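Local coordinates for protein type III pantothenate kinase (Campylobacter jejuni, PDB 2NRH) that probably phosphorylates pantothenate with ATP in the first step of coenzyme A biosynthesis, using a monovalent cation and working as a homodimer, at residues 12-17 / 21-26; 27-32 / 55-60; 98-101 / 106-109; 161-166 / 183-188. The protein carries 2 engineered substitutions. One frame throughout, in Å; residues are numbered along the deposited sequence.

In the fold
Two hairpins and two side-chain contacts are spread over the two sheets of an ASKHA-type kinase. Interaction 1 pairs the strands 12-16 and 21-25 at one margin of the first sheet, and interaction 2 touches it directly, Ala13 CB lying 3.7 Å from Phe29 CD1, so both share one phenylalanine-rich layer. Interaction 3 is the equivalent hairpin of the second sheet, about 26 Å from interaction 1 between centres, and adds a histidine-carboxylate bond. Interaction 4 packs beside it, with Ile98 CG1 4.1 Å from Ile162 CG1. Interactions 1, 2 and 4 are partly buried; only interaction 3 is buried. Backbone bonds dominate both hairpins, whereas 27-32/55-60 and 161-166/183-188 have no hydrogen bond across them.

Interaction 1. Residues 12-17 / 21-26; sequences NANFLD and YFTLNI. Engineered in segment 21-26: Asn25 (natural residue Ser). With SO4 (sulfate ion), chain D.
Phe15 and Phe22 form a hydrogen-bonded pair of a beta hairpin, strands 12-16 and 21-25 running antiparallel. Phe15 N donates to Phe22 O at 2.8 Å, Phe22 N returns a bond to Phe15 O, and Ala13 and Leu24 exchange a second pair. Followed outward, Phe15 CB stands over one face of the Phe22 ring, 3.5 Å from the Phe22 centroid, a CH-pi contact. CG leaves beside the backbone N (chi1 -72°) and lies 3.5 Å from Phe22 CZ, while CD2 reaches Phe22 CE1. Further out, Phe15 CE2 meets Leu24 CD1 at 3.2 Å, and Phe15 CZ lies 3.8 Å from Leu24 CD1. The ring planes, 4° apart, are slid so that they barely overlap. On the face carrying Asn14 and Thr23, Asn14 ND2 makes a weak bond to Thr23 OG1, 2.9 Å long but bent to 125°. Asn12, Ala13 and Asn14 belong to the predicted ATP site; a sulfate, probably from the crystallisation liquor, takes a weak bond from Asn12 N and one from Ser94 OG, which may mark an anion pocket. Strand 4-8 pairs with strand 12-16; Phe29 of helix 26-30 packs on Phe15, and Phe196 of helix 194-204 on Asn14 and Leu16.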
loop_
_atom_site.group_PDB
_atom_site.type_symbol
_atom_site.label_atom_id
_atom_site.label_comp_id
_atom_site.label_asym_id
_atom_site.label_seq_id
_atom_site.Cartn_x
_atom_site.Cartn_y
_atom_site.Cartn_z
ATOM N N ASN B 12 18.014 -10.852 3.344
ATOM C CA ASN B 12 19.358 -10.419 3.052
ATOM C C ASN B 12 20.103 -10.241 4.371
ATOM O O ASN B 12 19.514 -9.879 5.409
ATOM C CB ASN B 12 19.346 -9.012 2.377
ATOM C CG ASN B 12 18.343 -8.896 1.210
ATOM O OD1 ASN B 12 18.450 -9.623 0.207
ATOM N ND2 ASN B 12 17.369 -7.960 1.342
ATOM N N ALA B 13 21.406 -10.464 4.320
ATOM C CA ALA B 13 22.311 -9.957 5.340
ATOM C C ALA B 13 23.199 -8.987 4.560
ATOM O O ALA B 13 23.787 -9.338 3.524
ATOM C CB ALA B 13 23.091 -11.061 5.996
ATOM N N ASN B 14 23.185 -7.742 5.017
ATOM C CA ASN B 14 24.013 -6.698 4.509
ATOM C C ASN B 14 25.207 -6.555 5.436
ATOM O O ASN B 14 25.050 -6.427 6.652
ATOM C CB ASN B 14 23.217 -5.404 4.464
ATOM C CG ASN B 14 21.873 -5.563 3.762
ATOM O OD1 ASN B 14 20.847 -5.056 4.265
ATOM N ND2 ASN B 14 21.857 -6.244 2.586
ATOM N N PHE B 15 26.393 -6.608 4.835
ATOM C CA PHE B 15 27.682 -6.494 5.538
ATOM C C PHE B 15 28.374 -5.175 5.213
ATOM O O PHE B 15 28.197 -4.632 4.130
ATOM C CB PHE B 15 28.610 -7.585 5.039
ATOM C CG PHE B 15 28.260 -8.951 5.504
ATOM C CD1 PHE B 15 28.860 -9.469 6.646
ATOM C CD2 PHE B 15 27.334 -9.725 4.799
ATOM C CE1 PHE B 15 28.551 -10.751 7.073
ATOM C CE2 PHE B 15 27.012 -10.998 5.208
ATOM C CZ PHE B 15 27.644 -11.537 6.355
ATOM N N LEU B 16 29.183 -4.690 6.145
ATOM C CA LEU B 16 30.114 -3.574 5.895
ATOM C C LEU B 16 31.496 -3.868 6.527
ATOM O O LEU B 16 31.574 -4.286 7.691
ATOM C CB LEU B 16 29.555 -2.255 6.407
ATOM C CG LEU B 16 30.326 -0.939 6.152
ATOM C CD1 LEU B 16 30.333 -0.580 4.679
ATOM C CD2 LEU B 16 29.821 0.267 6.970
ATOM N N ASP B 17 32.561 -3.638 5.754
ATOM C CA ASP B 17 33.982 -3.821 6.153
ATOM C C ASP B 17 34.836 -2.528 6.442
ATOM O O ASP B 17 34.575 -1.398 5.930
ATOM C CB ASP B 17 34.680 -4.624 5.074
ATOM C CG ASP B 17 35.081 -6.013 5.547
ATOM O OD1 ASP B 17 35.855 -6.128 6.552
ATOM O OD2 ASP B 17 34.663 -6.987 4.889
ATOM N N TYR B 21 30.799 -2.409 1.213
ATOM C CA TYR B 21 29.439 -2.859 1.458
ATOM C C TYR B 21 29.079 -4.017 0.548
ATOM O O TYR B 21 29.264 -3.928 -0.668
ATOM C CB TYR B 21 28.480 -1.685 1.235
ATOM C CG TYR B 21 26.999 -1.944 1.447
ATOM C CD1 TYR B 21 26.393 -1.617 2.655
ATOM C CD2 TYR B 21 26.182 -2.456 0.411
ATOM C CE1 TYR B 21 25.027 -1.825 2.872
ATOM C CE2 TYR B 21 24.789 -2.664 0.613
ATOM C CZ TYR B 21 24.233 -2.341 1.863
ATOM O OH TYR B 21 22.882 -2.516 2.128
ATOM N N PHE B 22 28.560 -5.104 1.130
ATOM C CA PHE B 22 28.047 -6.196 0.320
ATOM C C PHE B 22 26.807 -6.874 0.883
ATOM O O PHE B 22 26.537 -6.808 2.092
ATOM C CB PHE B 22 29.143 -7.208 -0.064
ATOM C CG PHE B 22 29.700 -8.012 1.098
ATOM C CD1 PHE B 22 29.275 -9.330 1.321
ATOM C CD2 PHE B 22 30.673 -7.474 1.933
ATOM C CE1 PHE B 22 29.790 -10.084 2.373
ATOM C CE2 PHE B 22 31.227 -8.257 2.994
ATOM C CZ PHE B 22 30.778 -9.546 3.203
ATOM N N THR B 23 26.075 -7.529 -0.005
ATOM C CA THR B 23 24.864 -8.202 0.371
ATOM C C THR B 23 24.917 -9.674 0.042
ATOM O O THR B 23 25.258 -10.043 -1.094
ATOM C CB THR B 23 23.622 -7.555 -0.270
ATOM O OG1 THR B 23 23.501 -6.229 0.237
ATOM C CG2 THR B 23 22.368 -8.303 0.122
ATOM N N LEU B 24 24.624 -10.511 1.050
ATOM C CA LEU B 24 24.372 -11.944 0.804
ATOM C C LEU B 24 22.883 -12.321 1.006
ATOM O O LEU B 24 22.185 -11.700 1.804
ATOM C CB LEU B 24 25.255 -12.829 1.695
ATOM C CG LEU B 24 26.715 -12.442 1.849
ATOM C CD1 LEU B 24 27.357 -13.287 2.990
ATOM C CD2 LEU B 24 27.451 -12.623 0.544
ATOM N N ASN B 25 22.421 -13.365 0.331
ATOM C CA ASN B 25 21.100 -13.876 0.645
ATOM C C ASN B 25 21.240 -14.808 1.827
ATOM O O ASN B 25 22.330 -14.940 2.346
ATOM C CB ASN B 25 20.412 -14.527 -0.556
ATOM C CG ASN B 25 21.095 -15.788 -1.028
ATOM O OD1 ASN B 25 21.682 -16.556 -0.244
ATOM N ND2 ASN B 25 21.019 -16.019 -2.326
ATOM N N ILE B 26 20.158 -15.448 2.249
ATOM C CA ILE B 26 20.186 -16.184 3.507
ATOM C C ILE B 26 20.936 -17.524 3.428
ATOM O O ILE B 26 21.677 -17.833 4.343
ATOM C CB ILE B 26 18.766 -16.304 4.237
ATOM C CG1 ILE B 26 18.168 -14.903 4.598
ATOM C CG2 ILE B 26 18.871 -17.138 5.540
ATOM C CD1 ILE B 26 19.202 -13.899 5.096
HETATM S S SO4 D . 14.960 -7.849 4.164
HETATM O O1 SO4 D . 14.743 -6.486 3.678
HETATM O O2 SO4 D . 14.282 -8.738 3.216
HETATM O O3 SO4 D . 16.389 -8.131 4.170
HETATM O O4 SO4 D . 14.384 -8.014 5.516
#

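Interaction 2. Residues 27-32 / 55-60; sequences DQFLEF and KNFINL. Engineered in segment 55-60: Asn56 (natural residue Lys).
A helix-to-sheet contact joins the short helix 26-30, which follows the first hairpin, to strand 57-59 at the margin of the same five-stranded sheet. It consists of a single aromatic pair, Phe29 with Phe57, whose side chains approach from opposite directions. Phe29 CE1 lies 3.9 Å from Phe57 CZ, and Phe29 CZ is 4.2 Å from Phe57 CZ. Phe57 CE2 completes the meeting at 4.1 Å from Phe29 CE1, so two neighbouring atoms at the far end of each ring do the touching. The planes stand 82° apart and the centroids of the two rings 5.9 Å apart. On Phe29 the ring is swung trans to the backbone N (chi1 168°), which carries it off the helix and across to the strand. Only 102 Å² is buried and no hydrogen bond crosses, so dispersion between the rings is the evident interaction. Leu51 of helix 48-53 packs against both rings, Ile38 of strand 38-42 against Phe57, and Leu47, in the loop before helix 48-53, against Phe29. The pair thus lies beside strand 12-16, in a layer between helices 26-30 and 48-53 and one side of the sheet.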
loop_
_atom_site.group_PDB
_atom_site.type_symbol
_atom_site.label_atom_id
_atom_site.label_comp_id
_atom_site.label_asym_id
_atom_site.label_seq_id
_atom_site.Cartn_x
_atom_site.Cartn_y
_atom_site.Cartn_z
ATOM N N ASP B 27 20.743 -18.279 2.343
ATOM C CA ASP B 27 21.568 -19.432 2.000
ATOM C C ASP B 27 23.060 -19.084 1.995
ATOM O O ASP B 27 23.874 -19.746 2.666
ATOM C CB ASP B 27 21.161 -19.978 0.628
ATOM C CG ASP B 27 19.752 -20.622 0.625
ATOM O OD1 ASP B 27 19.240 -20.954 1.731
ATOM O OD2 ASP B 27 19.153 -20.799 -0.492
ATOM N N GLN B 28 23.426 -18.024 1.278
ATOM C CA GLN B 28 24.809 -17.529 1.284
ATOM C C GLN B 28 25.262 -17.197 2.702
ATOM O O GLN B 28 26.421 -17.484 3.101
ATOM C CB GLN B 28 24.995 -16.338 0.324
ATOM C CG GLN B 28 24.927 -16.768 -1.203
ATOM C CD GLN B 28 24.518 -15.664 -2.139
ATOM O OE1 GLN B 28 24.240 -14.525 -1.725
ATOM N NE2 GLN B 28 24.457 -15.985 -3.428
ATOM N N PHE B 29 24.355 -16.603 3.487
ATOM C CA PHE B 29 24.746 -16.141 4.783
ATOM C C PHE B 29 25.065 -17.374 5.687
ATOM O O PHE B 29 26.014 -17.383 6.501
ATOM C CB PHE B 29 23.637 -15.278 5.420
ATOM C CG PHE B 29 23.872 -15.009 6.908
ATOM C CD1 PHE B 29 24.786 -14.055 7.310
ATOM C CD2 PHE B 29 23.215 -15.747 7.867
ATOM C CE1 PHE B 29 25.020 -13.806 8.629
ATOM C CE2 PHE B 29 23.450 -15.510 9.247
ATOM C CZ PHE B 29 24.346 -14.561 9.621
ATOM N N LEU B 30 24.258 -18.399 5.535
ATOM C CA LEU B 30 24.414 -19.557 6.384
ATOM C C LEU B 30 25.765 -20.307 6.151
ATOM O O LEU B 30 26.247 -21.009 7.046
ATOM C CB LEU B 30 23.184 -20.474 6.230
ATOM C CG LEU B 30 21.873 -19.865 6.762
ATOM C CD1 LEU B 30 20.637 -20.623 6.285
ATOM C CD2 LEU B 30 21.888 -19.789 8.273
ATOM N N GLU B 31 26.376 -20.107 4.980
ATOM C CA GLU B 31 27.624 -20.787 4.576
ATOM C C GLU B 31 28.854 -19.928 4.761
ATOM O O GLU B 31 29.951 -20.378 4.445
ATOM C CB GLU B 31 27.621 -21.124 3.077
ATOM C CG GLU B 31 26.572 -22.113 2.604
ATOM C CD GLU B 31 26.665 -23.447 3.316
ATOM O OE1 GLU B 31 27.795 -24.004 3.430
ATOM O OE2 GLU B 31 25.599 -23.928 3.755
ATOM N N PHE B 32 28.662 -18.677 5.173
ATOM C CA PHE B 32 29.715 -17.717 5.351
ATOM C C PHE B 32 30.562 -18.163 6.541
ATOM O O PHE B 32 30.050 -18.606 7.578
ATOM C CB PHE B 32 29.062 -16.359 5.600
ATOM C CG PHE B 32 30.011 -15.173 5.635
ATOM C CD1 PHE B 32 30.538 -14.639 4.475
ATOM C CD2 PHE B 32 30.319 -14.543 6.848
ATOM C CE1 PHE B 32 31.367 -13.507 4.517
ATOM C CE2 PHE B 32 31.170 -13.417 6.900
ATOM C CZ PHE B 32 31.683 -12.899 5.737
ATOM N N LYS B 55 30.521 -18.203 17.476
ATOM C CA LYS B 55 31.156 -17.444 18.572
ATOM C C LYS B 55 31.789 -16.145 18.117
ATOM O O LYS B 55 31.891 -15.221 18.893
ATOM C CB LYS B 55 32.172 -18.309 19.331
ATOM C CG LYS B 55 31.526 -19.587 19.881
ATOM C CD LYS B 55 32.541 -20.702 20.266
ATOM C CE LYS B 55 31.752 -22.023 20.498
ATOM N NZ LYS B 55 32.588 -23.165 20.947
ATOM N N ASN B 56 32.183 -16.074 16.850
ATOM C CA ASN B 56 32.715 -14.844 16.300
ATOM C C ASN B 56 31.640 -13.779 16.069
ATOM O O ASN B 56 31.960 -12.633 15.754
ATOM C CB ASN B 56 33.530 -15.109 15.021
ATOM C CG ASN B 56 32.674 -15.647 13.875
ATOM O OD1 ASN B 56 31.867 -16.550 14.078
ATOM N ND2 ASN B 56 32.861 -15.115 12.667
ATOM N N PHE B 57 30.374 -14.153 16.230
ATOM C CA PHE B 57 29.275 -13.224 16.025
ATOM C C PHE B 57 28.744 -12.575 17.342
ATOM O O PHE B 57 28.393 -13.266 18.310
ATOM C CB PHE B 57 28.134 -13.916 15.283
ATOM C CG PHE B 57 28.182 -13.778 13.789
ATOM C CD1 PHE B 57 28.928 -14.661 13.015
ATOM C CD2 PHE B 57 27.419 -12.808 13.149
ATOM C CE1 PHE B 57 28.924 -14.564 11.606
ATOM C CE2 PHE B 57 27.410 -12.697 11.744
ATOM C CZ PHE B 57 28.154 -13.564 10.970
ATOM N N ILE B 58 28.675 -11.245 17.332
ATOM C CA ILE B 58 28.527 -10.455 18.534
ATOM C C ILE B 58 27.372 -9.444 18.409
ATOM O O ILE B 58 27.436 -8.488 17.627
ATOM C CB ILE B 58 29.861 -9.773 18.866
ATOM C CG1 ILE B 58 30.816 -10.857 19.371
ATOM C CG2 ILE B 58 29.650 -8.617 19.882
ATOM C CD1 ILE B 58 32.198 -10.531 19.194
ATOM N N ASN B 59 26.320 -9.695 19.179
ATOM C CA ASN B 59 25.018 -9.054 19.019
ATOM C C ASN B 59 25.063 -7.649 19.614
ATOM O O ASN B 59 25.438 -7.465 20.788
ATOM C CB ASN B 59 23.942 -9.934 19.660
ATOM C CG ASN B 59 22.520 -9.484 19.347
ATOM O OD1 ASN B 59 22.269 -8.511 18.650
ATOM N ND2 ASN B 59 21.579 -10.186 19.923
ATOM N N LEU B 60 24.762 -6.655 18.784
ATOM C CA LEU B 60 24.795 -5.299 19.254
ATOM C C LEU B 60 23.477 -4.866 19.867
ATOM O O LEU B 60 23.401 -3.790 20.502
ATOM C CB LEU B 60 25.168 -4.332 18.134
ATOM C CG LEU B 60 26.587 -4.201 17.579
ATOM C CD1 LEU B 60 26.665 -2.872 16.823
ATOM C CD2 LEU B 60 27.732 -4.318 18.617
#

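Interaction 3. Residues 98-101 / 106-109; sequences IDII and HLGG
Asp99 and His106 make the polar side-chain bond between these strands: His106 NE2 donates to Asp99 OD1 over 2.8 Å with an N-H...O angle of 153°. The nitrogen comes from above the carboxylate, 38° out of its plane, and the carboxylate and imidazole planes are turned 55° apart. The ring is fixed from both nitrogens, because His106 ND1 is hydrogen-bonded to Thr68 OG1. Asp99 OD1 has a second partner in the salt bridge to Arg77 NH2, so one oxygen is gripped by two donors. Arg77 belongs to the predicted substrate site, and His106 lies close to Tyr70 of the same site, making this polar pair probably a second shell.

Backbone bonds come next. Ile100 N donates to Gly108 O at 3.0 Å, and Leu107 N to Ile100 O at 2.8 Å, both nearly straight. They belong to the antiparallel beta hairpin of strands 95-102 and 105-113 in the second sheet of this ASKHA-type fold. Ile100 thus faces two residues, and Leu107 has near-helical backbone angles, consistent with a beta bulge at Leu107-Gly108. Beside Asp99 the backbones close in, and a CB on Gly109 would collide with Asp99 OD1 and with Ile98 O. Gly108 has a positive phi, at which a side chain would jam against the preceding carbonyl.

Apolar contacts flank the bonds. Ile100 CG2 meets Leu107 CD1 at 3.7 Å, the two side chains crossing at about a right angle, and Phe142 of the second subunit packs against both. Ile101 CD1 sits at the edge of the His106 ring, 4.0 Å from His106 CD2.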
loop_
_atom_site.group_PDB
_atom_site.type_symbol
_atom_site.label_atom_id
_atom_site.label_comp_id
_atom_site.label_asym_id
_atom_site.label_seq_id
_atom_site.Cartn_x
_atom_site.Cartn_y
_atom_site.Cartn_z
ATOM N N ILE B 98 8.251 4.176 8.468
ATOM C CA ILE B 98 8.406 5.623 8.690
ATOM C C ILE B 98 8.412 5.869 10.192
ATOM O O ILE B 98 7.454 5.596 10.881
ATOM C CB ILE B 98 7.271 6.429 7.990
ATOM C CG1 ILE B 98 7.241 6.197 6.490
ATOM C CG2 ILE B 98 7.491 7.934 8.147
ATOM C CD1 ILE B 98 6.236 5.213 6.004
ATOM N N ASP B 99 9.511 6.344 10.723
ATOM C CA ASP B 99 9.619 6.597 12.179
ATOM C C ASP B 99 9.898 8.072 12.497
ATOM O O ASP B 99 10.654 8.769 11.803
ATOM C CB ASP B 99 10.691 5.703 12.789
ATOM C CG ASP B 99 10.255 4.223 12.873
ATOM O OD1 ASP B 99 9.356 3.934 13.712
ATOM O OD2 ASP B 99 10.821 3.377 12.104
ATOM N N ILE B 100 9.310 8.541 13.580
ATOM C CA ILE B 100 9.405 9.957 13.914
ATOM C C ILE B 100 10.205 10.218 15.173
ATOM O O ILE B 100 9.846 9.743 16.247
ATOM C CB ILE B 100 8.000 10.631 13.961
ATOM C CG1 ILE B 100 7.286 10.496 12.579
ATOM C CG2 ILE B 100 8.146 12.129 14.321
ATOM C CD1 ILE B 100 6.735 9.127 12.248
ATOM N N ILE B 101 11.311 10.959 15.016
ATOM C CA ILE B 101 12.188 11.325 16.121
ATOM C C ILE B 101 12.106 12.837 16.444
ATOM O O ILE B 101 12.083 13.732 15.559
ATOM C CB ILE B 101 13.658 10.900 15.852
ATOM C CG1 ILE B 101 13.732 9.460 15.249
ATOM C CG2 ILE B 101 14.544 11.039 17.121
ATOM C CD1 ILE B 101 13.292 8.301 16.178
ATOM N N HIS B 106 11.436 8.658 20.321
ATOM C CA HIS B 106 10.706 7.975 19.249
ATOM C C HIS B 106 9.247 8.201 19.544
ATOM O O HIS B 106 8.721 7.736 20.559
ATOM C CB HIS B 106 11.067 6.469 19.215
ATOM C CG HIS B 106 10.329 5.683 18.159
ATOM N ND1 HIS B 106 9.478 4.638 18.463
ATOM C CD2 HIS B 106 10.279 5.818 16.814
ATOM C CE1 HIS B 106 8.936 4.168 17.351
ATOM N NE2 HIS B 106 9.403 4.868 16.339
ATOM N N LEU B 107 8.622 9.001 18.687
ATOM C CA LEU B 107 7.255 9.412 18.836
ATOM C C LEU B 107 6.268 8.363 18.275
ATOM O O LEU B 107 5.048 8.462 18.451
ATOM C CB LEU B 107 7.064 10.756 18.114
ATOM C CG LEU B 107 7.845 12.005 18.600
ATOM C CD1 LEU B 107 7.461 13.226 17.770
ATOM C CD2 LEU B 107 7.692 12.348 20.077
ATOM N N GLY B 108 6.755 7.348 17.576
ATOM C CA GLY B 108 5.791 6.491 16.900
ATOM C C GLY B 108 6.279 6.291 15.495
ATOM O O GLY B 108 7.289 6.862 15.109
ATOM N N GLY B 109 5.606 5.438 14.755
ATOM C CA GLY B 109 6.039 5.131 13.389
ATOM C C GLY B 109 4.999 4.264 12.703
ATOM O O GLY B 109 4.044 3.764 13.356
#

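Interaction 4. Residues 161-166 / 183-188; sequences LIKDAA and NYFDHA
Phe185, in the loop between helix 178-182 and strand 188-190, reaches across to Ile162 and Lys163 near the C-terminal end of helix 146-165. Its CG lies opposite the carbonyl carbon and beside the backbone N (chi1 -68°), which aims the ring at the helix, and CZ leads. The nearest approach is from Phe185 CZ to Ile162 CG2, 3.6 Å, with Ile162 CB behind at 3.9 Å from Phe185 CZ. Phe185 CE2 touches the same methyl, Ile162 CG2, at 3.9 Å. In Ile162, chi1 of -69° places CG2 trans to the backbone N, and it is this branch that meets the ring; CG1 points elsewhere, toward strand 95-102.

The other side of the ring tip rests on Lys163. Phe185 CE1 is 4.1 Å from Lys163 CA and 4.2 Å from Lys163 CG, so the start of the lysine chain, rather than its charged end, makes the contact. Bends at chi2, chi3 and chi4 lead the lysine chain away, and NZ is hydrogen-bonded to Tyr159 OH one turn earlier. The ring of Tyr159 is also stacked with Phe185, and Leu171 of strand 171-174 packs on both Ile162 and Phe185.

No hydrogen bond joins the two segments and only 128 Å² is buried between them. The loop is therefore attached to this part of the helix by dispersion through one ring, while the lysine's charged end finds a polar partner, Tyr159 OH, on the same helix.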
loop_
_atom_site.group_PDB
_atom_site.type_symbol
_atom_site.label_atom_id
_atom_site.label_comp_id
_atom_site.label_asym_id
_atom_site.label_seq_id
_atom_site.Cartn_x
_atom_site.Cartn_y
_atom_site.Cartn_z
ATOM N N LEU B 161 1.791 10.429 2.789
ATOM C CA LEU B 161 2.068 9.948 4.145
ATOM C C LEU B 161 3.361 10.501 4.684
ATOM O O LEU B 161 3.412 10.917 5.839
ATOM C CB LEU B 161 2.084 8.426 4.258
ATOM C CG LEU B 161 0.681 7.866 4.287
ATOM C CD1 LEU B 161 0.741 6.480 3.690
ATOM C CD2 LEU B 161 0.070 7.898 5.726
ATOM N N ILE B 162 4.409 10.519 3.887
ATOM C CA ILE B 162 5.642 11.035 4.432
ATOM C C ILE B 162 5.637 12.555 4.667
ATOM O O ILE B 162 6.247 13.018 5.630
ATOM C CB ILE B 162 6.834 10.676 3.600
ATOM C CG1 ILE B 162 7.105 9.167 3.685
ATOM C CG2 ILE B 162 8.033 11.531 4.019
ATOM C CD1 ILE B 162 7.919 8.681 2.504
ATOM N N LYS B 163 4.947 13.296 3.793
ATOM C CA LYS B 163 4.827 14.747 3.892
ATOM C C LYS B 163 4.089 15.117 5.170
ATOM O O LYS B 163 4.488 16.005 5.896
ATOM C CB LYS B 163 4.082 15.344 2.677
ATOM C CG LYS B 163 4.560 16.765 2.303
ATOM C CD LYS B 163 3.432 17.699 1.924
ATOM C CE LYS B 163 3.061 17.599 0.452
ATOM N NZ LYS B 163 3.358 18.866 -0.324
ATOM N N ASP B 164 3.017 14.404 5.425
ATOM C CA ASP B 164 2.206 14.634 6.588
ATOM C C ASP B 164 2.975 14.335 7.894
ATOM O O ASP B 164 2.819 15.051 8.881
ATOM C CB ASP B 164 0.972 13.739 6.475
ATOM C CG ASP B 164 0.074 13.847 7.645
ATOM O OD1 ASP B 164 -0.624 14.869 7.774
ATOM O OD2 ASP B 164 0.036 12.903 8.442
ATOM N N ALA B 165 3.797 13.283 7.881
ATOM C CA ALA B 165 4.487 12.836 9.079
ATOM C C ALA B 165 5.644 13.776 9.409
ATOM O O ALA B 165 5.982 13.932 10.567
ATOM C CB ALA B 165 4.991 11.394 8.926
ATOM N N ALA B 166 6.240 14.366 8.381
ATOM C CA ALA B 166 7.387 15.246 8.501
ATOM C C ALA B 166 6.955 16.716 8.690
ATOM O O ALA B 166 7.785 17.655 8.574
ATOM C CB ALA B 166 8.289 15.092 7.245
ATOM N N ASN B 183 14.122 11.951 -3.615
ATOM C CA ASN B 183 14.014 12.883 -4.734
ATOM C C ASN B 183 12.699 13.615 -4.816
ATOM O O ASN B 183 12.659 14.679 -5.390
ATOM C CB ASN B 183 14.394 12.233 -6.060
ATOM C CG ASN B 183 15.819 11.749 -6.063
ATOM O OD1 ASN B 183 16.587 12.146 -5.205
ATOM N ND2 ASN B 183 16.177 10.846 -6.982
ATOM N N TYR B 184 11.633 13.136 -4.202
ATOM C CA TYR B 184 10.400 13.941 -4.201
ATOM C C TYR B 184 10.403 15.074 -3.155
ATOM O O TYR B 184 9.392 15.774 -2.987
ATOM C CB TYR B 184 9.198 13.092 -3.862
ATOM C CG TYR B 184 8.729 12.101 -4.893
ATOM C CD1 TYR B 184 8.334 12.497 -6.177
ATOM C CD2 TYR B 184 8.608 10.760 -4.551
ATOM C CE1 TYR B 184 7.867 11.559 -7.108
ATOM C CE2 TYR B 184 8.133 9.819 -5.462
ATOM C CZ TYR B 184 7.760 10.222 -6.734
ATOM O OH TYR B 184 7.327 9.250 -7.592
ATOM N N PHE B 185 11.494 15.220 -2.406
ATOM C CA PHE B 185 11.482 16.127 -1.257
ATOM C C PHE B 185 12.697 17.017 -1.263
ATOM O O PHE B 185 13.802 16.588 -1.606
ATOM C CB PHE B 185 11.446 15.342 0.082
ATOM C CG PHE B 185 10.142 14.577 0.338
ATOM C CD1 PHE B 185 9.037 15.218 0.863
ATOM C CD2 PHE B 185 10.056 13.226 0.086
ATOM C CE1 PHE B 185 7.848 14.529 1.074
ATOM C CE2 PHE B 185 8.879 12.525 0.304
ATOM C CZ PHE B 185 7.773 13.172 0.793
ATOM N N ASP B 186 12.514 18.271 -0.871
ATOM C CA ASP B 186 13.702 19.057 -0.532
ATOM C C ASP B 186 13.902 19.040 0.968
ATOM O O ASP B 186 12.958 18.777 1.720
ATOM C CB ASP B 186 13.671 20.460 -1.115
ATOM C CG ASP B 186 12.593 21.296 -0.537
ATOM O OD1 ASP B 186 12.917 22.006 0.456
ATOM O OD2 ASP B 186 11.448 21.266 -1.063
ATOM N N HIS B 187 15.139 19.278 1.401
ATOM C CA HIS B 187 15.495 19.186 2.816
ATOM C C HIS B 187 15.473 17.719 3.301
ATOM O O HIS B 187 15.178 17.442 4.466
ATOM C CB HIS B 187 14.575 20.073 3.679
ATOM C CG HIS B 187 14.706 21.551 3.411
ATOM N ND1 HIS B 187 13.677 22.447 3.659
ATOM C CD2 HIS B 187 15.744 22.291 2.934
ATOM C CE1 HIS B 187 14.077 23.668 3.342
ATOM N NE2 HIS B 187 15.324 23.602 2.900
ATOM N N ALA B 188 15.791 16.797 2.397
ATOM C CA ALA B 188 15.865 15.395 2.699
ATOM C C ALA B 188 17.213 14.855 2.270
ATOM O O ALA B 188 17.742 15.234 1.221
ATOM C CB ALA B 188 14.783 14.670 1.989
#